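Side-chain contacts in putative HAD-hydrolase YfnB (Bacillus subtilis, PDB 3ED5), which is a putative hydrolase of the HAD-like superfamily, in the YjjG family, and may act as a 5'-nucleotidase: residues L19-Q22 with A23-L27; R95-L98 with E99-H102. All coordinates share one frame; numbering follows the deposited sequence.

Contact 1 (L19-Q22 with A23-L27); sequences LDFQ and AAEAL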
ATOM      1  N   LEU A  19      -2.133   4.497  -6.063  1.00 31.63           N
ATOM      2  CA  LEU A  19      -1.803   5.878  -5.677  1.00 31.45           C
ATOM      3  C   LEU A  19      -0.298   5.996  -5.602  1.00 30.87           C
ATOM      4  O   LEU A  19       0.368   5.042  -5.207  1.00 31.40           O
ATOM      5  CB  LEU A  19      -2.425   6.222  -4.309  1.00 31.16           C
ATOM      6  CG  LEU A  19      -3.950   6.368  -4.308  1.00 31.91           C
ATOM      7  CD1 LEU A  19      -4.428   6.805  -2.892  1.00 33.69           C
ATOM      8  CD2 LEU A  19      -4.387   7.384  -5.353  1.00 33.20           C
ATOM      9  N   ASP A  20       0.227   7.176  -5.936  1.00 31.54           N
ATOM     10  CA  ASP A  20       1.667   7.384  -5.946  1.00 32.48           C
ATOM     11  C   ASP A  20       2.054   7.821  -4.520  1.00 33.15           C
ATOM     12  O   ASP A  20       2.113   9.021  -4.211  1.00 32.55           O
ATOM     13  CB  ASP A  20       2.019   8.418  -7.026  1.00 31.64           C
ATOM     14  CG  ASP A  20       3.538   8.686  -7.147  1.00 32.96           C
ATOM     15  OD1 ASP A  20       4.346   8.210  -6.341  1.00 34.71           O
ATOM     16  OD2 ASP A  20       3.907   9.393  -8.081  1.00 36.07           O
ATOM     17  N   PHE A  21       2.276   6.821  -3.655  1.00 33.13           N
ATOM     18  CA  PHE A  21       2.606   7.085  -2.264  1.00 33.54           C
ATOM     19  C   PHE A  21       3.964   7.736  -2.152  1.00 33.20           C
ATOM     20  O   PHE A  21       4.159   8.615  -1.308  1.00 34.20           O
ATOM     21  CB  PHE A  21       2.604   5.808  -1.427  1.00 32.62           C
ATOM     22  CG  PHE A  21       2.892   6.060   0.027  1.00 34.98           C
ATOM     23  CD1 PHE A  21       1.868   6.489   0.885  1.00 34.02           C
ATOM     24  CD2 PHE A  21       4.203   5.942   0.527  1.00 36.06           C
ATOM     25  CE1 PHE A  21       2.127   6.735   2.246  1.00 37.15           C
ATOM     26  CE2 PHE A  21       4.466   6.201   1.888  1.00 36.55           C
ATOM     27  CZ  PHE A  21       3.419   6.588   2.743  1.00 36.77           C
ATOM     28  N   GLN A  22       4.889   7.349  -3.027  1.00 32.73           N
ATOM     29  CA  GLN A  22       6.217   8.038  -3.016  1.00 33.48           C
ATOM     30  C   GLN A  22       6.092   9.557  -3.131  1.00 33.20           C
ATOM     31  O   GLN A  22       6.784  10.301  -2.415  1.00 33.41           O
ATOM     32  CB  GLN A  22       7.116   7.501  -4.137  1.00 33.85           C
ATOM     33  CG  GLN A  22       7.405   6.000  -3.975  1.00 37.15           C
ATOM     34  CD  GLN A  22       8.012   5.695  -2.630  1.00 40.73           C
ATOM     35  OE1 GLN A  22       7.403   5.045  -1.763  1.00 42.41           O
ATOM     36  NE2 GLN A  22       9.207   6.190  -2.426  1.00 42.03           N
ATOM     37  N   ALA A  23       5.250  10.017  -4.051  1.00 32.38           N
ATOM     38  CA  ALA A  23       5.002  11.420  -4.209  1.00 32.72           C
ATOM     39  C   ALA A  23       4.369  12.062  -2.969  1.00 32.50           C
ATOM     40  O   ALA A  23       4.781  13.160  -2.555  1.00 30.76           O
ATOM     41  CB  ALA A  23       4.178  11.708  -5.483  1.00 32.33           C
ATOM     42  N   ALA A  24       3.340  11.414  -2.423  1.00 31.33           N
ATOM     43  CA  ALA A  24       2.678  11.904  -1.205  1.00 32.76           C
ATOM     44  C   ALA A  24       3.669  11.979  -0.038  1.00 32.48           C
ATOM     45  O   ALA A  24       3.689  12.975   0.684  1.00 32.67           O
ATOM     46  CB  ALA A  24       1.471  11.009  -0.823  1.00 32.34           C
ATOM     47  N   GLU A  25       4.474  10.927   0.123  1.00 32.02           N
ATOM     48  CA  GLU A  25       5.499  10.867   1.179  1.00 32.72           C
ATOM     49  C   GLU A  25       6.527  11.976   0.977  1.00 32.93           C
ATOM     50  O   GLU A  25       6.886  12.711   1.929  1.00 33.50           O
ATOM     51  CB  GLU A  25       6.193   9.499   1.165  1.00 32.45           C
ATOM     52  CG  GLU A  25       7.404   9.379   2.102  1.00 33.86           C
ATOM     53  CD  GLU A  25       8.044   8.024   2.000  1.00 36.75           C
ATOM     54  OE1 GLU A  25       8.712   7.752   0.974  1.00 39.52           O
ATOM     55  OE2 GLU A  25       7.824   7.224   2.927  1.00 35.96           O
ATOM     56  N   ALA A  26       6.973  12.142  -0.263  1.00 32.30           N
ATOM     57  CA  ALA A  26       8.019  13.163  -0.515  1.00 32.67           C
ATOM     58  C   ALA A  26       7.548  14.565  -0.131  1.00 33.73           C
ATOM     59  O   ALA A  26       8.302  15.349   0.477  1.00 33.59           O
ATOM     60  CB  ALA A  26       8.488  13.132  -1.991  1.00 32.99           C
ATOM     61  N   LEU A  27       6.306  14.882  -0.485  1.00 33.63           N
ATOM     62  CA  LEU A  27       5.729  16.188  -0.174  1.00 33.80           C
ATOM     63  C   LEU A  27       5.552  16.341   1.335  1.00 32.98           C
ATOM     64  O   LEU A  27       5.928  17.370   1.917  1.00 33.65           O
ATOM     65  CB  LEU A  27       4.375  16.309  -0.909  1.00 34.31           C
ATOM     66  CG  LEU A  27       3.460  17.521  -0.696  1.00 36.29           C
ATOM     67  CD1 LEU A  27       4.192  18.794  -1.014  1.00 39.41           C
ATOM     68  CD2 LEU A  27       2.180  17.331  -1.523  1.00 41.50           C
TER
HETATM   69  O   HOH W   1       9.226   9.552  -1.071  1.00 34.97           O
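Asp20 caps the N terminus of helix 21-35 by accepting from Ala23: the N-H of Ala23 N points at Asp20 OD1 over 3.1 Å. The donor meets OD1 from above the carboxylate plane, 62° out of it. With CG anti to the backbone N (chi1 -178°), the carboxylate swings over the first turn, and its OD2 lies 3.5 Å from Ala23 CB. Replacing Asp20 by a lysine would probably leave Ala23 N without its capping acceptor and set a positive charge against the positive end of the helix dipole. Of the other first-turn amides, Gln22 N is taken by Asp16 OD1 and Phe21 N makes a weak bond to Leu19 O. Regular helix bonds start with Ala24 N to Asp20 O, followed by Glu25 N to Phe21 O at 2.7 Å and Ala26 N to Gln22 O. Gln22 O has a second donor, a water 2.9 Å away that also gives a hydrogen bond to Glu25 OE1 (2.8 Å), so one water joins the backbone to the carboxylate. The other oxygen, Glu25 OE2, comes to the edge of the Phe21 ring, 3.7 Å from CE2, with ring and carboxylate planes 68° apart. Around this turn, Glu25 reaches Tyr48, Lys49 and Asn52 of helix 42-60 and Tyr94 of helix 87-98, whereas Phe21 packs on Leu98 of helix 87-98 and on Arg135 of helix 129-138.

Contact 2 (R95-L98 with E99-H102); sequences RRFL and EEGH. With FMT (formic acid), chain B.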
ATOM      1  N   ARG A  95       1.151  13.301   9.242  1.00 31.33           N
ATOM      2  CA  ARG A  95      -0.083  12.593   8.821  1.00 31.57           C
ATOM      3  C   ARG A  95      -1.033  13.536   8.053  1.00 32.67           C
ATOM      4  O   ARG A  95      -1.654  13.152   7.037  1.00 32.97           O
ATOM      5  CB  ARG A  95      -0.791  12.030  10.085  1.00 31.73           C
ATOM      6  CG  ARG A  95      -2.157  11.354   9.843  1.00 33.96           C
ATOM      7  CD  ARG A  95      -2.028  10.107   9.004  1.00 32.32           C
ATOM      8  NE  ARG A  95      -0.933   9.182   9.410  1.00 33.96           N
ATOM      9  CZ  ARG A  95      -0.565   8.115   8.710  1.00 33.75           C
ATOM     10  NH1 ARG A  95      -1.235   7.779   7.602  1.00 34.39           N
ATOM     11  NH2 ARG A  95       0.445   7.343   9.117  1.00 30.51           N
ATOM     12  N   ARG A  96      -1.192  14.748   8.571  1.00 33.50           N
ATOM     13  CA  ARG A  96      -2.044  15.737   7.929  1.00 34.22           C
ATOM     14  C   ARG A  96      -1.559  16.044   6.506  1.00 34.00           C
ATOM     15  O   ARG A  96      -2.370  16.073   5.562  1.00 33.64           O
ATOM     16  CB  ARG A  96      -2.177  16.995   8.776  1.00 34.20           C
ATOM     17  CG  ARG A  96      -3.283  17.898   8.285  1.00 37.80           C
ATOM     18  CD  ARG A  96      -2.791  18.853   7.219  1.00 42.73           C
ATOM     19  NE  ARG A  96      -2.030  19.942   7.822  1.00 45.85           N
ATOM     20  CZ  ARG A  96      -1.708  21.070   7.199  1.00 46.31           C
ATOM     21  NH1 ARG A  96      -2.066  21.261   5.924  1.00 41.55           N
ATOM     22  NH2 ARG A  96      -1.023  22.001   7.855  1.00 43.58           N
ATOM     23  N   PHE A  97      -0.248  16.245   6.350  1.00 33.34           N
ATOM     24  CA  PHE A  97       0.323  16.503   5.020  1.00 33.44           C
ATOM     25  C   PHE A  97       0.241  15.294   4.097  1.00 33.24           C
ATOM     26  O   PHE A  97      -0.050  15.444   2.912  1.00 34.10           O
ATOM     27  CB  PHE A  97       1.784  16.914   5.110  1.00 32.81           C
ATOM     28  CG  PHE A  97       2.014  18.203   5.858  1.00 33.02           C
ATOM     29  CD1 PHE A  97       1.264  19.347   5.563  1.00 35.46           C
ATOM     30  CD2 PHE A  97       3.004  18.268   6.839  1.00 34.67           C
ATOM     31  CE1 PHE A  97       1.497  20.571   6.245  1.00 36.86           C
ATOM     32  CE2 PHE A  97       3.250  19.486   7.527  1.00 37.19           C
ATOM     33  CZ  PHE A  97       2.490  20.630   7.232  1.00 34.85           C
ATOM     34  N   LEU A  98       0.484  14.103   4.634  1.00 33.33           N
ATOM     35  CA  LEU A  98       0.368  12.889   3.844  1.00 32.83           C
ATOM     36  C   LEU A  98      -1.062  12.750   3.336  1.00 32.92           C
ATOM     37  O   LEU A  98      -1.276  12.307   2.193  1.00 32.98           O
ATOM     38  CB  LEU A  98       0.709  11.664   4.708  1.00 32.84           C
ATOM     39  CG  LEU A  98       0.921  10.339   3.978  1.00 35.82           C
ATOM     40  CD1 LEU A  98       2.235  10.420   3.125  1.00 35.38           C
ATOM     41  CD2 LEU A  98       1.018   9.205   4.985  1.00 35.40           C
ATOM     42  N   GLU A  99      -2.029  13.135   4.171  1.00 32.12           N
ATOM     43  CA  GLU A  99      -3.449  12.968   3.814  1.00 32.98           C
ATOM     44  C   GLU A  99      -3.905  13.954   2.759  1.00 32.71           C
ATOM     45  O   GLU A  99      -5.013  13.857   2.275  1.00 34.57           O
ATOM     46  CB  GLU A  99      -4.365  13.027   5.058  1.00 32.33           C
ATOM     47  CG  GLU A  99      -4.240  11.759   5.877  1.00 35.12           C
ATOM     48  CD  GLU A  99      -5.098  11.735   7.144  1.00 37.99           C
ATOM     49  OE1 GLU A  99      -5.567  12.816   7.592  1.00 40.64           O
ATOM     50  OE2 GLU A  99      -5.264  10.622   7.694  1.00 37.21           O
ATOM     51  N   GLU A 100      -3.062  14.924   2.421  1.00 32.50           N
ATOM     52  CA  GLU A 100      -3.342  15.828   1.319  1.00 32.98           C
ATOM     53  C   GLU A 100      -2.694  15.418  -0.008  1.00 32.52           C
ATOM     54  O   GLU A 100      -2.840  16.115  -1.003  1.00 33.62           O
ATOM     55  CB  GLU A 100      -2.958  17.245   1.694  1.00 33.62           C
ATOM     56  CG  GLU A 100      -3.903  17.827   2.760  1.00 34.09           C
ATOM     57  CD  GLU A 100      -3.435  19.163   3.301  1.00 37.51           C
ATOM     58  OE1 GLU A 100      -2.362  19.248   3.925  1.00 36.11           O
ATOM     59  OE2 GLU A 100      -4.187  20.124   3.135  1.00 40.31           O
ATOM     60  N   GLY A 101      -1.974  14.309  -0.007  1.00 31.65           N
ATOM     61  CA  GLY A 101      -1.307  13.801  -1.208  1.00 31.66           C
ATOM     62  C   GLY A 101      -2.120  12.632  -1.758  1.00 31.31           C
ATOM     63  O   GLY A 101      -2.168  11.575  -1.132  1.00 33.01           O
ATOM     64  N   HIS A 102      -2.753  12.827  -2.912  1.00 31.60           N
ATOM     65  CA  HIS A 102      -3.563  11.748  -3.542  1.00 31.10           C
ATOM     66  C   HIS A 102      -3.190  11.612  -5.009  1.00 31.38           C
ATOM     67  O   HIS A 102      -4.036  11.333  -5.853  1.00 31.87           O
ATOM     68  CB  HIS A 102      -5.078  12.003  -3.386  1.00 30.83           C
ATOM     69  CG  HIS A 102      -5.474  13.423  -3.623  1.00 31.80           C
ATOM     70  ND1 HIS A 102      -5.821  13.915  -4.864  1.00 33.94           N
ATOM     71  CD2 HIS A 102      -5.524  14.475  -2.771  1.00 28.91           C
ATOM     72  CE1 HIS A 102      -6.055  15.212  -4.766  1.00 30.92           C
ATOM     73  NE2 HIS A 102      -5.898  15.569  -3.503  1.00 35.14           N
TER
HETATM   74  C   FMT B 236       2.144   5.697   6.240  1.00 30.45           C
HETATM   75  O1  FMT B 236       3.178   6.330   6.356  1.00 32.05           O
HETATM   76  O2  FMT B 236       1.340   5.554   7.144  1.00 29.66           O
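Glu99 OE2 rests on a methylene of Arg95, four residues back, and not on its guanidinium nitrogens: Arg95 CD lies 3.5 Å from Glu99 OE2, while Arg95 NE stays 4.9 Å from that oxygen. The bends of the arginine at chi2 (65°) and chi3 (46°) take CG and CD across the carboxylate and carry the guanidinium past it. There the edge of the guanidinium meets a bound formic acid molecule, probably from the crystallisation liquor, with Arg95 NH2 donating to its O2 at 2.8 Å and NH1 adding a weak bond. Thr131 OG1 bonds both Arg95 NH1 and Glu99 OE2 and so links the two groups indirectly; Glu91 is a separate partner of NH2, in a salt bridge, and His130 ND1 of OE2.

The next pair does close a salt bridge, Arg96 NH1 to Glu100 OE1 at 2.9 Å. NH1 arrives on the syn side of OE1, 23° out of the carboxylate plane, and one face of the same guanidinium receives Phe97 CE1, offset toward the rim. The backbone shows the helix ending: Glu99 N bonds to Arg95 O (2.9 Å), Glu100 N bonds to Phe97 O (3.1 Å) from well above the carbonyl plane, and a type I turn from Leu98 to Gly101 is closed by Gly101 N on Leu98 O (3.1 Å). This terminus of helix 87-98, where the chain leaves what is probably a C1 cap, lies between two others: Phe97 and Leu98 pack on Ala28 of helix 21-35, while Lys134 and Arg135 of helix 129-138 donate to Glu99 O and Gly101 O.

In the fold
From the N terminus, the chain leaves strand 9-12, passes the predicted nucleophile Asp13, and enters helix 21-35 through contact 1. Helices 42-60, 66-80 and 87-98 follow before contact 2 leads out toward strand 120-125, an insertion consistent with the C1 cap of HAD enzymes. Each contact is local, made within one continuous stretch of chain; they stand in series, without nesting or crossing. Their centres are 9 Å apart: Leu98 CD1 lies 3.8 Å from Phe21 CE1, and Ala24 CB meets Gly101 O at 3.7 Å. A backbone hydrogen bond joins Asp20, just before helix 21-35, to Gln103, just after contact 2. The entry and exit of the insertion are thus tied together.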